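Nucleotidyl transferase AbiEii/AbiGii toxin family protein (PDB 6Y56) probably acts as a nucleotidyltransferase toxin of a Mycobacterium tuberculosis toxin-antitoxin system, and may inhibit growth by modifying tRNA acceptor stems. Local coordinates at residues A[38-42]-A[43-47]; A[143-146]-A[147-150]; A[229-232]-A[233-236]; A[267-270]-A[271-274]; A[280-283]-A[284-288]. One frame throughout, in Å; residues are numbered along the deposited sequence.

Interaction 1 of 5, residues A[38-42]-A[43-47]; sequences TVQFG and DNRLV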
loop_
_atom_site.group_PDB
_atom_site.type_symbol
_atom_site.label_atom_id
_atom_site.label_comp_id
_atom_site.label_asym_id
_atom_site.label_seq_id
_atom_site.Cartn_x
_atom_site.Cartn_y
_atom_site.Cartn_z
ATOM N N THR A 38 -15.014 9.518 -12.017
ATOM C CA THR A 38 -14.575 10.807 -12.538
ATOM C C THR A 38 -13.221 10.765 -13.232
ATOM O O THR A 38 -13.025 11.475 -14.222
ATOM C CB THR A 38 -14.516 11.831 -11.389
ATOM O OG1 THR A 38 -15.704 11.758 -10.584
ATOM C CG2 THR A 38 -14.354 13.235 -11.929
ATOM N N VAL A 39 -12.279 9.966 -12.739
ATOM C CA VAL A 39 -10.896 9.984 -13.206
ATOM C C VAL A 39 -10.591 8.680 -13.930
ATOM O O VAL A 39 -11.026 7.605 -13.502
ATOM C CB VAL A 39 -9.939 10.174 -12.009
ATOM C CG1 VAL A 39 -8.487 10.074 -12.445
ATOM C CG2 VAL A 39 -10.195 11.498 -11.335
ATOM N N GLN A 40 -9.817 8.769 -15.010
ATOM C CA GLN A 40 -9.409 7.572 -15.740
ATOM C C GLN A 40 -8.263 6.886 -15.001
ATOM O O GLN A 40 -7.206 7.489 -14.796
ATOM C CB GLN A 40 -8.982 7.949 -17.157
ATOM C CG GLN A 40 -8.558 6.758 -18.014
ATOM C CD GLN A 40 -9.696 5.776 -18.253
ATOM O OE1 GLN A 40 -10.692 6.112 -18.895
ATOM N NE2 GLN A 40 -9.557 4.561 -17.732
ATOM N N PHE A 41 -8.469 5.641 -14.587
ATOM C CA PHE A 41 -7.392 4.825 -14.044
ATOM C C PHE A 41 -6.748 4.028 -15.173
ATOM O O PHE A 41 -7.303 3.896 -16.263
ATOM C CB PHE A 41 -7.932 3.833 -13.008
ATOM C CG PHE A 41 -8.256 4.429 -11.662
ATOM C CD1 PHE A 41 -9.392 5.213 -11.485
ATOM C CD2 PHE A 41 -7.457 4.153 -10.554
ATOM C CE1 PHE A 41 -9.700 5.749 -10.235
ATOM C CE2 PHE A 41 -7.753 4.678 -9.316
ATOM C CZ PHE A 41 -8.886 5.472 -9.153
ATOM N N GLY A 42 -5.567 3.493 -14.918
ATOM C CA GLY A 42 -4.962 2.598 -15.885
ATOM C C GLY A 42 -3.453 2.625 -15.807
ATOM O O GLY A 42 -2.848 3.506 -15.197
ATOM N N ASP A 43 -2.849 1.625 -16.452
ATOM C CA ASP A 43 -1.400 1.512 -16.533
ATOM C C ASP A 43 -0.787 2.821 -17.019
ATOM O O ASP A 43 -1.275 3.447 -17.967
ATOM C CB ASP A 43 -1.030 0.389 -17.513
ATOM C CG ASP A 43 -1.368 -0.989 -16.981
ATOM O OD1 ASP A 43 -1.219 -1.215 -15.765
ATOM O OD2 ASP A 43 -1.782 -1.853 -17.782
ATOM N N ASN A 44 0.286 3.237 -16.354
ATOM C CA ASN A 44 1.020 4.457 -16.687
ATOM C C ASN A 44 0.176 5.711 -16.541
ATOM O O ASN A 44 0.515 6.754 -17.097
ATOM C CB ASN A 44 1.668 4.380 -18.072
ATOM C CG ASN A 44 2.573 3.189 -18.206
ATOM O OD1 ASN A 44 3.550 3.056 -17.471
ATOM N ND2 ASN A 44 2.244 2.297 -19.126
ATOM N N ARG A 45 -0.922 5.638 -15.800
ATOM C CA ARG A 45 -1.735 6.814 -15.532
ATOM C C ARG A 45 -2.093 6.908 -14.052
ATOM O O ARG A 45 -1.704 7.864 -13.372
ATOM C CB ARG A 45 -2.995 6.833 -16.402
ATOM C CG ARG A 45 -3.721 8.156 -16.277
ATOM C CD ARG A 45 -4.953 8.278 -17.147
ATOM N NE ARG A 45 -5.306 9.688 -17.353
ATOM C CZ ARG A 45 -5.890 10.474 -16.446
ATOM N NH1 ARG A 45 -6.214 10.018 -15.240
ATOM N NH2 ARG A 45 -6.153 11.738 -16.752
ATOM N N LEU A 46 -2.835 5.927 -13.543
ATOM C CA LEU A 46 -3.246 5.940 -12.140
ATOM C C LEU A 46 -3.561 4.503 -11.744
ATOM O O LEU A 46 -4.509 3.909 -12.272
ATOM C CB LEU A 46 -4.463 6.835 -11.962
ATOM C CG LEU A 46 -4.917 7.048 -10.524
ATOM C CD1 LEU A 46 -3.874 7.815 -9.703
ATOM C CD2 LEU A 46 -6.261 7.766 -10.513
ATOM N N VAL A 47 -2.761 3.938 -10.846
ATOM C CA VAL A 47 -2.939 2.564 -10.386
ATOM C C VAL A 47 -2.989 2.583 -8.863
ATOM O O VAL A 47 -2.144 3.214 -8.222
ATOM C CB VAL A 47 -1.806 1.644 -10.893
ATOM C CG1 VAL A 47 -1.971 0.242 -10.341
ATOM C CG2 VAL A 47 -1.822 1.592 -12.413
#
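Leu-46 sets its CD2 methyl over the centre of the Phe-41 ring, 3.6 Å from the ring centroid, a CH-pi contact made squarely on one face. The same methyl meets Val-39 CG1 at 3.7 Å, and the two aliphatic side chains cross at about a right angle. The leucine torsion (chi1 -174°) carries CG away from the backbone N and swings this branch back along the chain that precedes the turn. A polar contact lies beside the apolar one. The extended chain of Arg-45 carries NH1 to 2.8 Å from Gln-40 O, which it meets in the carbonyl plane on a lone pair, although the oxygen is tilted out of the guanidinium plane and the N-H...O angle is only 132°. Gln-40 CB lies over one face of that guanidinium, and Val-39 CG1 comes near its edge. The fold of the backbone brings these side chains together: two residues, Arg-45 and Leu-46, stand opposite the single Gly-42, a classic beta bulge. Gly-42 O accepts from Arg-45 N and from Leu-46 N, each at 2.9 Å, while Gly-42 N gives a nearly straight bond to Leu-46 O. The phi of Gly-42, 152°, would jam a CB against the preceding carbonyl oxygen, which explains glycine here. Just before the glycine, the Gln-40 side chain bends at chi2, and NE2 donates to Phe-41 O at 2.8 Å, within the amide plane. In the next shell, Arg-45 NH2 forms a salt bridge with Glu-81 of helix 76-86, Asp-43 OD1 is hydrogen-bonded to Ser-137 OG, and Phe-71 of strand 68-72 packs against both Phe-41 and Leu-46.

Interaction 2 of 5, residues A[143-146]-A[147-150]; sequences IQLP and IHKA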
loop_
_atom_site.group_PDB
_atom_site.type_symbol
_atom_site.label_atom_id
_atom_site.label_comp_id
_atom_site.label_asym_id
_atom_site.label_seq_id
_atom_site.Cartn_x
_atom_site.Cartn_y
_atom_site.Cartn_z
ATOM N N ILE A 143 -13.206 -6.894 -2.427
ATOM C CA ILE A 143 -13.697 -8.061 -1.695
ATOM C C ILE A 143 -14.987 -7.663 -0.997
ATOM O O ILE A 143 -15.038 -6.644 -0.298
ATOM C CB ILE A 143 -12.634 -8.522 -0.688
ATOM C CG1 ILE A 143 -11.308 -8.839 -1.392
ATOM C CG2 ILE A 143 -13.144 -9.702 0.115
ATOM C CD1 ILE A 143 -11.373 -10.059 -2.288
ATOM N N GLN A 144 -16.043 -8.445 -1.204
ATOM C CA GLN A 144 -17.358 -8.077 -0.686
ATOM C C GLN A 144 -17.417 -8.250 0.826
ATOM O O GLN A 144 -17.078 -9.312 1.357
ATOM C CB GLN A 144 -18.439 -8.929 -1.346
ATOM C CG GLN A 144 -18.683 -8.568 -2.800
ATOM C CD GLN A 144 -19.719 -9.452 -3.470
ATOM O OE1 GLN A 144 -20.196 -10.428 -2.888
ATOM N NE2 GLN A 144 -20.062 -9.121 -4.710
ATOM N N LEU A 145 -17.850 -7.202 1.519
ATOM C CA LEU A 145 -17.976 -7.193 2.968
ATOM C C LEU A 145 -19.395 -6.789 3.336
ATOM O O LEU A 145 -20.049 -6.071 2.580
ATOM C CB LEU A 145 -16.982 -6.200 3.591
ATOM C CG LEU A 145 -15.504 -6.444 3.271
ATOM C CD1 LEU A 145 -14.635 -5.414 3.994
ATOM C CD2 LEU A 145 -15.076 -7.854 3.635
ATOM N N PRO A 146 -19.899 -7.236 4.490
ATOM C CA PRO A 146 -21.307 -6.957 4.838
ATOM C C PRO A 146 -21.710 -5.487 4.802
ATOM O O PRO A 146 -22.787 -5.152 4.287
ATOM C CB PRO A 146 -21.435 -7.566 6.240
ATOM C CG PRO A 146 -20.468 -8.704 6.226
ATOM C CD PRO A 146 -19.282 -8.200 5.418
ATOM N N ILE A 147 -20.878 -4.591 5.333
ATOM C CA ILE A 147 -21.263 -3.190 5.392
ATOM C C ILE A 147 -21.438 -2.584 4.006
ATOM O O ILE A 147 -22.145 -1.587 3.864
ATOM C CB ILE A 147 -20.263 -2.382 6.248
ATOM C CG1 ILE A 147 -20.878 -1.051 6.710
ATOM C CG2 ILE A 147 -18.923 -2.198 5.489
ATOM C CD1 ILE A 147 -20.196 -0.434 7.912
ATOM N N HIS A 148 -20.827 -3.167 2.970
ATOM C CA HIS A 148 -20.985 -2.619 1.625
ATOM C C HIS A 148 -22.440 -2.619 1.182
ATOM O O HIS A 148 -22.825 -1.815 0.329
ATOM C CB HIS A 148 -20.155 -3.397 0.605
ATOM C CG HIS A 148 -18.681 -3.372 0.871
ATOM N ND1 HIS A 148 -17.806 -4.207 0.215
ATOM C CD2 HIS A 148 -17.928 -2.607 1.695
ATOM C CE1 HIS A 148 -16.575 -3.962 0.626
ATOM N NE2 HIS A 148 -16.621 -3.002 1.530
ATOM N N LYS A 149 -23.259 -3.511 1.746
ATOM C CA LYS A 149 -24.674 -3.549 1.384
ATOM C C LYS A 149 -25.414 -2.285 1.798
ATOM O O LYS A 149 -26.505 -2.017 1.281
ATOM C CB LYS A 149 -25.340 -4.775 2.018
ATOM C CG LYS A 149 -24.838 -6.103 1.478
ATOM C CD LYS A 149 -25.738 -7.251 1.911
ATOM C CE LYS A 149 -25.280 -7.834 3.240
ATOM N NZ LYS A 149 -26.337 -7.790 4.289
ATOM N N ALA A 150 -24.853 -1.497 2.705
ATOM C CA ALA A 150 -25.515 -0.289 3.180
ATOM C C ALA A 150 -25.119 0.965 2.412
ATOM O O ALA A 150 -25.616 2.052 2.736
ATOM C CB ALA A 150 -25.238 -0.079 4.669
#
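The imidazole of His-148 has Leu-145 CB over one face, 3.8 Å from the ring centroid and displaced toward the rim, a CH-pi contact in which the leucine crosses the histidine at a slant. Leu-145 CG and CD1 continue across the same part of the ring, CG lying 3.8 Å from His-148 CE1. At the ring edge, near its plane, Ile-143 O comes to 3.2 Å from His-148 CE1. Gln-144 CA approaches ND1 from an oblique direction. His-148 reaches this place because its CG stands anti to its own carbonyl carbon (chi1 -61°), which turns the ring back over the residues that lead into the turn. The supporting backbone is a short 3-10 helix following an extended run, and Pro-146 occupies its first turn, where a residue without an N-H costs no helical bond. Its i to i+3 bonds include His-148 N to Leu-145 O at 3.0 Å and Lys-149 N to Pro-146 O at 3.1 Å; in both the donor stands well above the carbonyl plane. Lys-149 CB also rests 3.4 Å from Pro-146 O. This 3-10 turn lies in the connection between strands 138-141 and 157-160. Ile-147 packs on Leu-7 and His-11 of helix 5-11 and on Val-26 of helix 19-38, while Leu-145 also touches His-11. The His-148 ring meets that of Tyr-151 at about 45°.

Interaction 3 of 5, residues A[229-232]-A[233-236]; sequences ARSE and HDFQ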
loop_
_atom_site.group_PDB
_atom_site.type_symbol
_atom_site.label_atom_id
_atom_site.label_comp_id
_atom_site.label_asym_id
_atom_site.label_seq_id
_atom_site.Cartn_x
_atom_site.Cartn_y
_atom_site.Cartn_z
ATOM N N ALA A 229 17.556 -11.401 11.926
ATOM C CA ALA A 229 16.521 -11.498 12.940
ATOM C C ALA A 229 16.244 -10.113 13.504
ATOM O O ALA A 229 17.165 -9.379 13.873
ATOM C CB ALA A 229 16.965 -12.445 14.055
ATOM N N ARG A 230 14.975 -9.733 13.517
ATOM C CA ARG A 230 14.557 -8.478 14.111
ATOM C C ARG A 230 13.731 -8.781 15.352
ATOM O O ARG A 230 13.024 -9.789 15.423
ATOM C CB ARG A 230 13.761 -7.618 13.115
ATOM C CG ARG A 230 14.581 -7.078 11.932
ATOM C CD ARG A 230 13.741 -6.248 10.932
ATOM N NE ARG A 230 14.449 -6.024 9.668
ATOM C CZ ARG A 230 14.004 -5.250 8.681
ATOM N NH1 ARG A 230 12.834 -4.633 8.785
ATOM N NH2 ARG A 230 14.723 -5.095 7.579
ATOM N N SER A 231 13.858 -7.922 16.350
ATOM C CA SER A 231 13.038 -8.015 17.545
ATOM C C SER A 231 11.837 -7.082 17.403
ATOM O O SER A 231 11.863 -6.126 16.627
ATOM C CB SER A 231 13.883 -7.659 18.774
ATOM O OG SER A 231 13.127 -7.019 19.782
ATOM N N GLU A 232 10.771 -7.379 18.153
ATOM C CA GLU A 232 9.592 -6.513 18.113
ATOM C C GLU A 232 9.955 -5.066 18.414
ATOM O O GLU A 232 9.314 -4.136 17.902
ATOM C CB GLU A 232 8.511 -7.012 19.075
ATOM C CG GLU A 232 8.683 -6.545 20.507
ATOM C CD GLU A 232 7.682 -7.177 21.446
ATOM O OE1 GLU A 232 7.530 -8.416 21.405
ATOM O OE2 GLU A 232 7.062 -6.444 22.245
ATOM N N HIS A 233 10.999 -4.852 19.214
ATOM C CA HIS A 233 11.442 -3.504 19.526
ATOM C C HIS A 233 12.131 -2.825 18.354
ATOM O O HIS A 233 12.340 -1.613 18.404
ATOM C CB HIS A 233 12.340 -3.545 20.763
ATOM C CG HIS A 233 11.654 -4.131 21.955
ATOM N ND1 HIS A 233 10.541 -3.548 22.521
ATOM C CD2 HIS A 233 11.883 -5.269 22.651
ATOM C CE1 HIS A 233 10.125 -4.293 23.531
ATOM N NE2 HIS A 233 10.923 -5.342 23.631
ATOM N N ASP A 234 12.479 -3.573 17.310
ATOM C CA ASP A 234 13.059 -2.982 16.112
ATOM C C ASP A 234 12.011 -2.380 15.181
ATOM O O ASP A 234 12.388 -1.682 14.232
ATOM C CB ASP A 234 13.894 -4.030 15.364
ATOM C CG ASP A 234 15.023 -4.607 16.218
ATOM O OD1 ASP A 234 15.801 -3.817 16.796
ATOM O OD2 ASP A 234 15.129 -5.849 16.315
ATOM N N PHE A 235 10.721 -2.607 15.428
ATOM C CA PHE A 235 9.658 -2.174 14.528
ATOM C C PHE A 235 8.954 -0.936 15.072
ATOM O O PHE A 235 8.771 -0.796 16.285
ATOM C CB PHE A 235 8.602 -3.269 14.355
ATOM C CG PHE A 235 9.088 -4.485 13.628
ATOM C CD1 PHE A 235 8.958 -4.592 12.250
ATOM C CD2 PHE A 235 9.646 -5.540 14.325
ATOM C CE1 PHE A 235 9.403 -5.719 11.595
ATOM C CE2 PHE A 235 10.083 -6.670 13.670
ATOM C CZ PHE A 235 9.964 -6.759 12.301
ATOM N N GLN A 236 8.539 -0.051 14.166
ATOM C CA GLN A 236 7.653 1.050 14.525
ATOM C C GLN A 236 6.221 0.531 14.599
ATOM O O GLN A 236 5.709 0.021 13.596
ATOM C CB GLN A 236 7.718 2.135 13.461
ATOM C CG GLN A 236 8.946 3.033 13.508
ATOM C CD GLN A 236 8.841 4.178 12.509
ATOM O OE1 GLN A 236 7.741 4.656 12.212
ATOM N NE2 GLN A 236 9.978 4.615 11.979
HETATM O O HOH W 1 7.745 -2.323 18.630
#
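From Ser-231 the backbone winds into a short 3-10 turn, in which Asp-234 N bonds to Ser-231 O at 2.7 Å and Phe-235 N to Glu-232 O at 3.2 Å, both donors standing well above the carbonyl planes. Ser-231 OG accepts from His-233 N at 3.1 Å. Asp-234 CG, placed beside its backbone N (chi1 -59°), turns the carboxylate back so that OD2 accepts from Ser-231 N; the modelled separation is too short to be taken at face value. Glu-232 and His-233 run side by side, with Glu-232 CG centred over one imidazole face, 3.9 Å from the ring centroid. The Phe-235 ring has Glu-232 O at its edge and in its plane, while Arg-230 CB comes to 3.8 Å from Phe-235 CE2 as the two side chains cross almost perpendicularly. A water donates to both Glu-232 O and Phe-235 O. Beyond the turn, Arg-230 makes a cation-pi contact with Tyr-174 and donates to its carbonyl oxygen, and Phe-235 packs on Met-249 of helix 249-259. The bond from His-233 N to the serine hydroxyl two residues earlier is that of an ST turn, here leading into a 3-10 turn in the loop between helices 224-227 and 240-243.

Interaction 4 of 5, residues A[267-270]-A[271-274]; sequences DADE and QRWA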
loop_
_atom_site.group_PDB
_atom_site.type_symbol
_atom_site.label_atom_id
_atom_site.label_comp_id
_atom_site.label_asym_id
_atom_site.label_seq_id
_atom_site.Cartn_x
_atom_site.Cartn_y
_atom_site.Cartn_z
ATOM N N ASP A 267 20.914 -13.852 -8.199
ATOM C CA ASP A 267 21.743 -14.298 -9.307
ATOM C C ASP A 267 22.881 -13.306 -9.545
ATOM O O ASP A 267 23.011 -12.291 -8.849
ATOM C CB ASP A 267 20.896 -14.628 -10.544
ATOM C CG ASP A 267 20.225 -13.418 -11.161
ATOM O OD1 ASP A 267 20.701 -12.282 -10.980
ATOM O OD2 ASP A 267 19.200 -13.616 -11.858
ATOM N N ALA A 268 23.724 -13.598 -10.543
ATOM C CA ALA A 268 24.905 -12.766 -10.754
ATOM C C ALA A 268 24.522 -11.324 -11.079
ATOM O O ALA A 268 25.149 -10.379 -10.576
ATOM C CB ALA A 268 25.791 -13.365 -11.850
ATOM N N ASP A 269 23.491 -11.133 -11.906
ATOM C CA ASP A 269 23.066 -9.780 -12.259
ATOM C C ASP A 269 22.526 -9.042 -11.037
ATOM O O ASP A 269 22.909 -7.897 -10.773
ATOM C CB ASP A 269 22.002 -9.832 -13.353
ATOM C CG ASP A 269 22.572 -10.191 -14.722
ATOM O OD1 ASP A 269 23.793 -10.030 -14.944
ATOM O OD2 ASP A 269 21.773 -10.630 -15.580
ATOM N N GLU A 270 21.670 -9.706 -10.258
ATOM C CA GLU A 270 21.112 -9.101 -9.053
ATOM C C GLU A 270 22.204 -8.706 -8.068
ATOM O O GLU A 270 22.131 -7.639 -7.442
ATOM C CB GLU A 270 20.104 -10.075 -8.435
ATOM C CG GLU A 270 18.827 -10.147 -9.274
ATOM C CD GLU A 270 17.989 -11.395 -9.069
ATOM O OE1 GLU A 270 18.375 -12.300 -8.297
ATOM O OE2 GLU A 270 16.913 -11.473 -9.701
ATOM N N GLN A 271 23.232 -9.548 -7.924
ATOM C CA GLN A 271 24.327 -9.228 -7.013
ATOM C C GLN A 271 25.103 -8.004 -7.473
ATOM O O GLN A 271 25.561 -7.208 -6.645
ATOM C CB GLN A 271 25.251 -10.434 -6.877
ATOM C CG GLN A 271 24.600 -11.584 -6.145
ATOM C CD GLN A 271 25.553 -12.730 -5.890
ATOM O OE1 GLN A 271 26.746 -12.526 -5.623
ATOM N NE2 GLN A 271 25.032 -13.952 -5.957
ATOM N N ARG A 272 25.270 -7.844 -8.785
ATOM C CA ARG A 272 25.901 -6.642 -9.316
ATOM C C ARG A 272 25.033 -5.414 -9.056
ATOM O O ARG A 272 25.523 -4.373 -8.594
ATOM C CB ARG A 272 26.147 -6.831 -10.812
ATOM C CG ARG A 272 26.791 -5.642 -11.501
ATOM C CD ARG A 272 27.286 -5.992 -12.916
ATOM N NE ARG A 272 26.187 -6.196 -13.847
ATOM C CZ ARG A 272 25.725 -7.390 -14.202
ATOM N NH1 ARG A 272 26.276 -8.490 -13.708
ATOM N NH2 ARG A 272 24.712 -7.482 -15.051
ATOM N N TRP A 273 23.731 -5.522 -9.335
ATOM C CA TRP A 273 22.859 -4.362 -9.197
ATOM C C TRP A 273 22.692 -3.956 -7.746
ATOM O O TRP A 273 22.447 -2.775 -7.466
ATOM C CB TRP A 273 21.512 -4.644 -9.850
ATOM C CG TRP A 273 21.653 -4.914 -11.307
ATOM C CD1 TRP A 273 22.622 -4.437 -12.135
ATOM C CD2 TRP A 273 20.807 -5.740 -12.106
ATOM N NE1 TRP A 273 22.436 -4.920 -13.413
ATOM C CE2 TRP A 273 21.329 -5.733 -13.416
ATOM C CE3 TRP A 273 19.666 -6.506 -11.835
ATOM C CZ2 TRP A 273 20.733 -6.443 -14.459
ATOM C CZ3 TRP A 273 19.078 -7.214 -12.870
ATOM C CH2 TRP A 273 19.614 -7.174 -14.167
ATOM N N ALA A 274 22.836 -4.909 -6.820
ATOM C CA ALA A 274 22.721 -4.638 -5.391
ATOM C C ALA A 274 23.709 -3.579 -4.914
ATOM O O ALA A 274 23.528 -3.027 -3.824
ATOM C CB ALA A 274 22.889 -5.938 -4.594
#
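Most of residues 267-274 wind as one short helix that begins after Asp-267, in which the N-H groups of Gln-271, Arg-272, Trp-273 and Ala-274 bond to the carbonyl oxygens of Asp-267, Ala-268, Asp-269 and Glu-270 respectively. Asp-269 and Arg-272 run side by side and form a salt bridge, with Asp-269 OD1 2.7 Å from Arg-272 NH2. The oxygen lies in the guanidinium plane at its edge, but is itself approached from above the carboxylate plane, since the two flat groups stand 84° apart. A second, weak bond reaches the same oxygen from Arg-272 NH1. A bend at chi3 (71°) folds the arginine tip back to its partner one turn earlier. Trp-273 meets the aspartate lower down: Asp-269 CB sits over the six-membered ring, 3.8 Å from its centroid, and Asp-269 O lies 3.2 Å above the indole plane toward its rim. The helix opens with a capping box. Asp-267 OD1, at the N-cap, accepts a nearly straight bond from Glu-270 N at 2.8 Å, and Glu-270 OE1 takes Asp-267 N at 3.0 Å. Glu-270 N, in the first turn where no earlier helical carbonyl is available, is thereby bonded, and the positive end of the helix dipole would be expected to favour the charge of both carboxylates. Asp-267 OD2 and Glu-270 OE2 share Arg-201 of helix 196-212 through salt bridges. Gln-271 sends NE2 to Leu-266 O. Arg-272 NE forms a salt bridge with Glu-283 OE1, which probably also accepts from Trp-273 NE1.

Interaction 5 of 5, residues A[280-283]-A[284-288]; sequences HRRE and VENAL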
loop_
_atom_site.group_PDB
_atom_site.type_symbol
_atom_site.label_atom_id
_atom_site.label_comp_id
_atom_site.label_asym_id
_atom_site.label_seq_id
_atom_site.Cartn_x
_atom_site.Cartn_y
_atom_site.Cartn_z
ATOM N N HIS A 280 25.086 1.244 -13.465
ATOM C CA HIS A 280 24.256 0.145 -13.929
ATOM C C HIS A 280 22.881 0.586 -14.408
ATOM O O HIS A 280 22.033 -0.278 -14.661
ATOM C CB HIS A 280 24.133 -0.939 -12.849
ATOM C CG HIS A 280 25.442 -1.537 -12.443
ATOM N ND1 HIS A 280 25.844 -1.618 -11.128
ATOM C CD2 HIS A 280 26.445 -2.074 -13.178
ATOM C CE1 HIS A 280 27.036 -2.185 -11.067
ATOM N NE2 HIS A 280 27.423 -2.472 -12.297
ATOM N N ARG A 281 22.651 1.895 -14.579
ATOM C CA ARG A 281 21.314 2.384 -14.907
ATOM C C ARG A 281 20.749 1.715 -16.154
ATOM O O ARG A 281 19.585 1.307 -16.172
ATOM C CB ARG A 281 21.314 3.897 -15.091
ATOM C CG ARG A 281 19.928 4.426 -15.440
ATOM C CD ARG A 281 19.869 5.948 -15.469
ATOM N NE ARG A 281 20.325 6.548 -14.220
ATOM C CZ ARG A 281 19.547 6.780 -13.172
ATOM N NH1 ARG A 281 18.264 6.460 -13.207
ATOM N NH2 ARG A 281 20.060 7.335 -12.079
ATOM N N ARG A 282 21.554 1.615 -17.215
ATOM C CA ARG A 282 21.064 1.019 -18.456
ATOM C C ARG A 282 20.708 -0.453 -18.270
ATOM O O ARG A 282 19.702 -0.928 -18.811
ATOM C CB ARG A 282 22.104 1.190 -19.564
ATOM C CG ARG A 282 21.662 0.657 -20.918
ATOM C CD ARG A 282 20.454 1.408 -21.440
ATOM N NE ARG A 282 19.219 0.653 -21.262
ATOM C CZ ARG A 282 18.004 1.150 -21.467
ATOM N NH1 ARG A 282 17.862 2.412 -21.856
ATOM N NH2 ARG A 282 16.929 0.391 -21.285
ATOM N N GLU A 283 21.519 -1.189 -17.513
ATOM C CA GLU A 283 21.199 -2.589 -17.234
ATOM C C GLU A 283 19.897 -2.708 -16.451
ATOM O O GLU A 283 19.082 -3.602 -16.713
ATOM C CB GLU A 283 22.332 -3.240 -16.448
ATOM C CG GLU A 283 23.667 -3.227 -17.177
ATOM C CD GLU A 283 24.786 -3.873 -16.388
ATOM O OE1 GLU A 283 24.524 -4.481 -15.332
ATOM O OE2 GLU A 283 25.948 -3.776 -16.840
ATOM N N VAL A 284 19.690 -1.814 -15.482
ATOM C CA VAL A 284 18.469 -1.831 -14.682
ATOM C C VAL A 284 17.263 -1.463 -15.540
ATOM O O VAL A 284 16.205 -2.101 -15.451
ATOM C CB VAL A 284 18.648 -0.914 -13.455
ATOM C CG1 VAL A 284 17.318 -0.639 -12.760
ATOM C CG2 VAL A 284 19.656 -1.528 -12.476
ATOM N N GLU A 285 17.402 -0.442 -16.392
ATOM C CA GLU A 285 16.324 -0.098 -17.314
ATOM C C GLU A 285 15.982 -1.275 -18.217
ATOM O O GLU A 285 14.803 -1.561 -18.457
ATOM C CB GLU A 285 16.726 1.111 -18.154
ATOM C CG GLU A 285 16.878 2.387 -17.345
ATOM C CD GLU A 285 17.367 3.563 -18.173
ATOM O OE1 GLU A 285 17.874 3.346 -19.297
ATOM O OE2 GLU A 285 17.244 4.707 -17.695
ATOM N N ASN A 286 17.002 -1.977 -18.712
ATOM C CA ASN A 286 16.760 -3.138 -19.564
ATOM C C ASN A 286 16.085 -4.264 -18.792
ATOM O O ASN A 286 15.202 -4.944 -19.327
ATOM C CB ASN A 286 18.069 -3.633 -20.184
ATOM C CG ASN A 286 18.546 -2.758 -21.341
ATOM O OD1 ASN A 286 17.794 -1.955 -21.884
ATOM N ND2 ASN A 286 19.802 -2.922 -21.715
ATOM N N ALA A 287 16.493 -4.480 -17.539
ATOM C CA ALA A 287 15.871 -5.516 -16.717
ATOM C C ALA A 287 14.409 -5.196 -16.443
ATOM O O ALA A 287 13.562 -6.100 -16.424
ATOM C CB ALA A 287 16.637 -5.673 -15.404
ATOM N N LEU A 288 14.089 -3.914 -16.251
ATOM C CA LEU A 288 12.687 -3.532 -16.126
ATOM C C LEU A 288 11.953 -3.699 -17.454
ATOM O O LEU A 288 10.799 -4.144 -17.480
ATOM C CB LEU A 288 12.579 -2.096 -15.609
ATOM C CG LEU A 288 12.924 -1.889 -14.129
ATOM C CD1 LEU A 288 13.197 -0.417 -13.870
ATOM C CD2 LEU A 288 11.823 -2.393 -13.198
HETATM O O HOH W 2 16.440 4.912 -15.132
#
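Arg-282 reaches along the helix to Glu-285 and Asn-286, its chain starting out opposite the backbone N (chi1 -177°) and then bending at chi2 and chi3. Its CB is directed away from them; CG comes to 4.1 Å from Asn-286 ND2, and CD to 3.9 Å from Glu-285 OE1. NE lies 3.0 Å from Asn-286 OD1. At CZ the guanidinium has Glu-285 on one face, with CB 3.2 Å above the plane and OE1 also well out of it. NH1 and Glu-285 OE1, 2.7 Å apart, form a salt bridge held by charge alone, as the oxygen sits too far out of the guanidinium plane for a directed hydrogen bond. NH2 reaches Asn-286 OD1 near the guanidinium edge at 2.6 Å, a weak hydrogen bond bent to 129°. One arginine thus draws on both the i+3 and i+4 positions of an alpha-helix. The other carboxylate oxygen of Glu-285 serves Arg-281: OE2 lies 3.5 Å from Arg-281 CG, and a water donates to OE2 while accepting from Arg-281 NH1. His-280 occupies the N-cap position, its O accepting from Val-284 N. The guanidinium of Arg-281 is engaged by Glu-278 and Asp-213 through salt bridges, and its chain packs on Trp-208 and Val-212 of helix 196-212. Val-284 and Leu-288 rest on Leu-205 of that helix, while Val-284 and Ala-287 meet Trp-273 of helix 268-273, so that helix 281-292 packs against both.

How the interactions relate
All five contacts are local and follow one another in series; none encloses or crosses another. Interaction 1 closes the turn between helix 19-38 and strand 47-49, at one margin of the mixed sheet. Interaction 2, its centre about 25 Å from that of interaction 1, shapes the connection between strands 138-141 and 157-160, against helices 5-11 and 19-38. Interaction 3 turns the loop between helices 224-227 and 240-243, on the opposite side of the chain's centre from interaction 1. Interactions 4 and 5 alone touch: Glu-283 OE1 meets Arg-272 NE at 2.8 Å in a salt bridge and probably accepts from Trp-273 NE1, joining helices 268-273 and 281-292, both packed on helix 196-212.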